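Local coordinates for protein malate dehydrogenase (Naegleria fowleri, PDB 6UM4) that probably catalyses the reversible, NAD(P)-dependent interconversion of malate and oxaloacetate, at residues T249-D254 with A336-K341; R273-G278 with W353-I358. One frame throughout, in Å; residues are numbered along the deposited sequence.

Interaction 1 (T249-D254 with A336-K341); sequences TRLDHD and ADAAIK
Ala338 packs its CB against the first turn of helix 250-264, 3.6 Å from CB of Leu251 and 3.5 Å from the Leu251 backbone N. Such a small side chain at the crossing lets the backbones come close, with the CA atoms of Leu251 and Ala338 5.0 Å apart. The short helical segments 250-254 and 336-341 cross at 105°.

Beside this apolar point, two long side chains cross nearly at right angles. Arg250 has CG anti to its backbone N (chi1 -176°), which carries the chain past Ala338, CG lying 3.5 Å from Ala338 O. The bend at chi2 then brings one guanidinium face against Lys341, whose CB sits 3.7 Å from the plane, over its centre.

Two salt bridges lie within the helices and further polar links leave them. Arg250 NE donates to Asp254 OD1 at 3.3 Å, with OD1 in the guanidinium plane, while Arg250 NH1 meets Asp345 in a salt bridge that joins helix 250-264 to helix 332-348; two carboxylates, at NE and at NH1, should restrict its rotation. Lys341 NZ reaches Asp337 OD2 at 2.9 Å and also crosses to Gly153 O of the second subunit, and its CD passes 3.4 Å from Asp254 OD2, the two side chains crossing at a slant. The Asp254 and Asp337 carboxylates approach closely; Lys341 and Arg250 probably offset their mutual repulsion.

This is a steep helix-helix crossing within the C-terminal alpha/beta domain of the lactate/malate dehydrogenase fold, one side abutting the subunit interface.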
loop_
_atom_site.group_PDB
_atom_site.type_symbol
_atom_site.label_atom_id
_atom_site.label_comp_id
_atom_site.label_asym_id
_atom_site.label_seq_id
_atom_site.Cartn_x
_atom_site.Cartn_y
_atom_site.Cartn_z
ATOM N N THR A 249 -11.108 -7.840 -13.576
ATOM C CA THR A 249 -10.266 -8.971 -13.969
ATOM C C THR A 249 -8.807 -8.559 -14.081
ATOM O O THR A 249 -7.977 -9.320 -14.605
ATOM C CB THR A 249 -10.739 -9.548 -15.298
ATOM O OG1 THR A 249 -10.841 -8.482 -16.246
ATOM C CG2 THR A 249 -12.103 -10.180 -15.112
ATOM N N ARG A 250 -8.489 -7.345 -13.622
ATOM C CA ARG A 250 -7.152 -6.808 -13.774
ATOM C C ARG A 250 -6.141 -7.649 -13.028
ATOM O O ARG A 250 -4.968 -7.673 -13.400
ATOM C CB ARG A 250 -7.123 -5.361 -13.267
ATOM C CG ARG A 250 -5.791 -4.632 -13.458
ATOM C CD ARG A 250 -5.289 -4.807 -14.889
ATOM N NE ARG A 250 -4.098 -4.012 -15.125
ATOM C CZ ARG A 250 -4.100 -2.740 -15.504
ATOM N NH1 ARG A 250 -5.252 -2.097 -15.704
ATOM N NH2 ARG A 250 -2.939 -2.102 -15.663
ATOM N N LEU A 251 -6.566 -8.333 -11.957
ATOM C CA LEU A 251 -5.618 -9.148 -11.211
ATOM C C LEU A 251 -5.301 -10.430 -11.979
ATOM O O LEU A 251 -4.139 -10.854 -12.039
ATOM C CB LEU A 251 -6.143 -9.454 -9.808
ATOM C CG LEU A 251 -5.130 -10.271 -9.003
ATOM C CD1 LEU A 251 -3.818 -9.506 -8.829
ATOM C CD2 LEU A 251 -5.665 -10.802 -7.670
ATOM N N ASP A 252 -6.320 -11.062 -12.571
ATOM C CA ASP A 252 -6.059 -12.157 -13.500
ATOM C C ASP A 252 -5.096 -11.701 -14.591
ATOM O O ASP A 252 -4.105 -12.381 -14.905
ATOM C CB ASP A 252 -7.360 -12.676 -14.113
ATOM C CG ASP A 252 -8.428 -13.024 -13.069
ATOM O OD1 ASP A 252 -8.169 -13.791 -12.119
ATOM O OD2 ASP A 252 -9.582 -12.577 -13.248
ATOM N N HIS A 253 -5.384 -10.540 -15.174
ATOM C CA HIS A 253 -4.543 -9.970 -16.221
ATOM C C HIS A 253 -3.094 -9.829 -15.762
ATOM O O HIS A 253 -2.168 -10.331 -16.411
ATOM C CB HIS A 253 -5.129 -8.619 -16.638
ATOM C CG HIS A 253 -4.343 -7.913 -17.692
ATOM N ND1 HIS A 253 -4.741 -7.873 -19.009
ATOM C CD2 HIS A 253 -3.189 -7.207 -17.623
ATOM C CE1 HIS A 253 -3.864 -7.178 -19.712
ATOM N NE2 HIS A 253 -2.913 -6.759 -18.894
ATOM N N ASP A 254 -2.885 -9.173 -14.620
ATOM C CA ASP A 254 -1.534 -8.971 -14.127
ATOM C C ASP A 254 -0.868 -10.290 -13.752
ATOM O O ASP A 254 0.364 -10.400 -13.814
ATOM C CB ASP A 254 -1.540 -8.005 -12.921
ATOM C CG ASP A 254 -1.881 -6.570 -13.321
ATOM O OD1 ASP A 254 -1.786 -6.233 -14.533
ATOM O OD2 ASP A 254 -2.272 -5.781 -12.425
ATOM N N ALA A 336 -5.732 -5.370 -4.145
ATOM C CA ALA A 336 -5.789 -3.914 -4.006
ATOM C C ALA A 336 -4.964 -3.249 -5.097
ATOM O O ALA A 336 -5.403 -2.264 -5.703
ATOM C CB ALA A 336 -5.291 -3.482 -2.620
ATOM N N ASP A 337 -3.780 -3.802 -5.389
ATOM C CA ASP A 337 -2.954 -3.270 -6.471
ATOM C C ASP A 337 -3.688 -3.299 -7.816
ATOM O O ASP A 337 -3.612 -2.344 -8.597
ATOM C CB ASP A 337 -1.653 -4.058 -6.575
ATOM C CG ASP A 337 -0.794 -3.584 -7.720
ATOM O OD1 ASP A 337 -0.080 -2.569 -7.548
ATOM O OD2 ASP A 337 -0.837 -4.228 -8.796
ATOM N N ALA A 338 -4.348 -4.413 -8.131
ATOM C CA ALA A 338 -5.110 -4.489 -9.380
ATOM C C ALA A 338 -6.241 -3.466 -9.414
ATOM O O ALA A 338 -6.538 -2.895 -10.475
ATOM C CB ALA A 338 -5.667 -5.899 -9.561
ATOM N N ALA A 339 -6.918 -3.251 -8.280
ATOM C CA ALA A 339 -7.974 -2.229 -8.235
ATOM C C ALA A 339 -7.400 -0.837 -8.477
ATOM O O ALA A 339 -7.957 -0.044 -9.236
ATOM C CB ALA A 339 -8.719 -2.265 -6.899
ATOM N N ILE A 340 -6.283 -0.513 -7.834
ATOM C CA ILE A 340 -5.655 0.772 -8.123
ATOM C C ILE A 340 -5.365 0.878 -9.618
ATOM O O ILE A 340 -5.733 1.862 -10.269
ATOM C CB ILE A 340 -4.378 0.950 -7.283
ATOM C CG1 ILE A 340 -4.727 1.047 -5.794
ATOM C CG2 ILE A 340 -3.661 2.224 -7.695
ATOM C CD1 ILE A 340 -5.541 2.282 -5.406
ATOM N N LYS A 341 -4.762 -0.163 -10.199
ATOM C CA LYS A 341 -4.436 -0.094 -11.624
ATOM C C LYS A 341 -5.703 0.014 -12.481
ATOM O O LYS A 341 -5.746 0.780 -13.455
ATOM C CB LYS A 341 -3.593 -1.301 -12.050
ATOM C CG LYS A 341 -2.100 -1.260 -11.615
ATOM C CD LYS A 341 -1.402 -2.539 -12.046
ATOM C CE LYS A 341 0.121 -2.445 -11.964
ATOM N NZ LYS A 341 0.655 -2.560 -10.570
#

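Interaction 2 (R273-G278 with W353-I358); sequences RFAIWG and WVSMAI
Trp353 lays one face of its indole against Arg273, overlapping both the backbone and the aliphatic part of that residue. CB of Arg273 stands 3.6 Å from the centroid of the six-membered ring and only 2° off the ring normal, a CH-pi contact directly over the face. Arg273 CA meets the same face nearer its rim, 3.4 Å from Trp353 CE3. CG of Arg273, anti to the carbonyl carbon, continues across the indole, 3.7 Å from Trp353 CE2. The guanidinium follows at a tilt, its plane 41° from the ring, with Trp353 CZ2 over its centre; its NE also hydrogen-bonds to Phe290 O, which should help hold the guanidinium over the ring.

The two strand segments run roughly parallel, yet each belongs to a different antiparallel sheet of the C-terminal lactate/malate dehydrogenase domain. Strand 271-277 pairs with 285-287, strand 353-359 with 371-380.

A side chain bridges these sheets where no backbone ladder does. Ile276 N donates to Ser355 OG at 2.6 Å, with an N-H...O angle of 165°. Near the tryptophan end Phe274 N donates to a water whose oxygen lies 2.7 Å from Trp353 O, to which it donates in turn, joining the two backbones indirectly. CB of Ile276 packs 3.6 Å from Ser355 OG, on the flank turned to helix 250-264.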
loop_
_atom_site.group_PDB
_atom_site.type_symbol
_atom_site.label_atom_id
_atom_site.label_comp_id
_atom_site.label_asym_id
_atom_site.label_seq_id
_atom_site.Cartn_x
_atom_site.Cartn_y
_atom_site.Cartn_z
ATOM N N ARG A 273 -0.130 -6.716 -25.712
ATOM C CA ARG A 273 -1.287 -7.373 -26.309
ATOM C C ARG A 273 -1.632 -8.689 -25.605
ATOM O O ARG A 273 -1.648 -9.771 -26.206
ATOM C CB ARG A 273 -1.048 -7.595 -27.798
ATOM C CG ARG A 273 -0.799 -6.314 -28.553
ATOM C CD ARG A 273 -0.053 -6.597 -29.840
ATOM N NE ARG A 273 -0.827 -7.475 -30.711
ATOM C CZ ARG A 273 -1.599 -7.033 -31.698
ATOM N NH1 ARG A 273 -1.697 -5.727 -31.915
ATOM N NH2 ARG A 273 -2.278 -7.885 -32.463
ATOM N N PHE A 274 -1.892 -8.578 -24.303
ATOM C CA PHE A 274 -2.391 -9.676 -23.487
ATOM C C PHE A 274 -3.784 -9.326 -22.973
ATOM O O PHE A 274 -4.092 -8.153 -22.742
ATOM C CB PHE A 274 -1.441 -9.958 -22.292
ATOM C CG PHE A 274 -1.908 -11.077 -21.403
ATOM C CD1 PHE A 274 -1.939 -12.383 -21.886
ATOM C CD2 PHE A 274 -2.338 -10.825 -20.118
ATOM C CE1 PHE A 274 -2.382 -13.424 -21.085
ATOM C CE2 PHE A 274 -2.771 -11.848 -19.305
ATOM C CZ PHE A 274 -2.797 -13.152 -19.785
ATOM N N ALA A 275 -4.625 -10.344 -22.779
ATOM C CA ALA A 275 -5.983 -10.089 -22.304
ATOM C C ALA A 275 -6.571 -11.325 -21.631
ATOM O O ALA A 275 -6.217 -12.460 -21.953
ATOM C CB ALA A 275 -6.895 -9.646 -23.451
ATOM N N ILE A 276 -7.498 -11.075 -20.714
ATOM C CA ILE A 276 -8.331 -12.090 -20.071
ATOM C C ILE A 276 -9.744 -11.980 -20.647
ATOM O O ILE A 276 -10.313 -10.886 -20.678
ATOM C CB ILE A 276 -8.332 -11.881 -18.545
ATOM C CG1 ILE A 276 -6.895 -11.863 -18.010
ATOM C CG2 ILE A 276 -9.196 -12.889 -17.829
ATOM C CD1 ILE A 276 -6.159 -13.194 -18.108
ATOM N N TRP A 277 -10.301 -13.096 -21.130
ATOM C CA TRP A 277 -11.689 -13.134 -21.595
ATOM C C TRP A 277 -12.575 -13.841 -20.573
ATOM O O TRP A 277 -12.163 -14.813 -19.938
ATOM C CB TRP A 277 -11.836 -13.875 -22.930
ATOM C CG TRP A 277 -11.080 -13.323 -24.108
ATOM C CD1 TRP A 277 -9.765 -13.541 -24.409
ATOM C CD2 TRP A 277 -11.611 -12.540 -25.185
ATOM N NE1 TRP A 277 -9.427 -12.885 -25.563
ATOM C CE2 TRP A 277 -10.548 -12.279 -26.073
ATOM C CE3 TRP A 277 -12.874 -12.018 -25.474
ATOM C CZ2 TRP A 277 -10.712 -11.524 -27.229
ATOM C CZ3 TRP A 277 -13.031 -11.268 -26.612
ATOM C CH2 TRP A 277 -11.954 -11.024 -27.479
ATOM N N GLY A 278 -13.817 -13.378 -20.450
ATOM C CA GLY A 278 -14.815 -14.162 -19.736
ATOM C C GLY A 278 -15.102 -13.761 -18.296
ATOM O O GLY A 278 -15.112 -12.578 -17.951
ATOM N N TRP A 353 -3.112 -2.810 -24.001
ATOM C CA TRP A 353 -4.325 -3.565 -23.723
ATOM C C TRP A 353 -4.415 -3.837 -22.231
ATOM O O TRP A 353 -3.444 -4.281 -21.607
ATOM C CB TRP A 353 -4.332 -4.911 -24.442
ATOM C CG TRP A 353 -4.334 -4.898 -25.916
ATOM C CD1 TRP A 353 -4.140 -3.831 -26.737
ATOM C CD2 TRP A 353 -4.492 -6.044 -26.764
ATOM N NE1 TRP A 353 -4.173 -4.244 -28.056
ATOM C CE2 TRP A 353 -4.389 -5.599 -28.092
ATOM C CE3 TRP A 353 -4.711 -7.405 -26.524
ATOM C CZ2 TRP A 353 -4.507 -6.463 -29.176
ATOM C CZ3 TRP A 353 -4.822 -8.263 -27.609
ATOM C CH2 TRP A 353 -4.716 -7.789 -28.911
ATOM N N VAL A 354 -5.590 -3.612 -21.659
ATOM C CA VAL A 354 -5.868 -4.101 -20.322
ATOM C C VAL A 354 -7.164 -4.888 -20.396
ATOM O O VAL A 354 -7.910 -4.814 -21.379
ATOM C CB VAL A 354 -5.940 -2.962 -19.269
ATOM C CG1 VAL A 354 -4.609 -2.238 -19.204
ATOM C CG2 VAL A 354 -7.075 -1.982 -19.587
ATOM N N SER A 355 -7.380 -5.717 -19.380
ATOM C CA SER A 355 -8.607 -6.490 -19.252
ATOM C C SER A 355 -9.535 -5.811 -18.257
ATOM O O SER A 355 -9.100 -5.382 -17.187
ATOM C CB SER A 355 -8.326 -7.926 -18.810
ATOM O OG SER A 355 -7.520 -8.625 -19.750
ATOM N N MET A 356 -10.805 -5.712 -18.635
ATOM C CA MET A 356 -11.913 -5.261 -17.810
ATOM C C MET A 356 -13.117 -6.123 -18.156
ATOM O O MET A 356 -13.306 -6.466 -19.325
ATOM C CB MET A 356 -12.258 -3.782 -18.078
ATOM C CG MET A 356 -11.113 -2.784 -17.756
ATOM S SD MET A 356 -11.476 -1.101 -18.343
ATOM C CE MET A 356 -12.604 -0.513 -17.072
ATOM N N ALA A 357 -13.914 -6.491 -17.145
ATOM C CA ALA A 357 -15.207 -7.148 -17.351
ATOM C C ALA A 357 -16.273 -6.080 -17.569
ATOM O O ALA A 357 -16.603 -5.328 -16.644
ATOM C CB ALA A 357 -15.567 -8.029 -16.157
ATOM N N ILE A 358 -16.838 -6.035 -18.771
ATOM C CA ILE A 358 -17.655 -4.896 -19.190
ATOM C C ILE A 358 -18.994 -5.417 -19.707
ATOM O O ILE A 358 -19.124 -6.608 -20.038
ATOM C CB ILE A 358 -16.924 -4.053 -20.263
ATOM C CG1 ILE A 358 -16.889 -4.822 -21.592
ATOM C CG2 ILE A 358 -15.475 -3.763 -19.830
ATOM C CD1 ILE A 358 -16.175 -4.101 -22.712
HETATM O O HOH W 1 -1.580 -5.998 -22.467
#

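Both contacts are largely buried in the C-terminal domain, their centres about 11 Å apart, with interaction 1 nearer the centre of the chain. They cross along the sequence: helix 250-264 leads into strand 271-277, and helix 332-348 into strand 353-359, so the same two helix-strand units meet twice, once through their helices and once through their strands. His253 ties the layers, its ND1 3.0 Å from Ser355 OG in a probable hydrogen bond. The chemistry differs accordingly. Interaction 1 combines a small apolar crossing with salt bridges and reaches the second subunit; interaction 2 relies on an arginine-tryptophan overlap, one direct hydrogen bond and a water, and no other chain touches it.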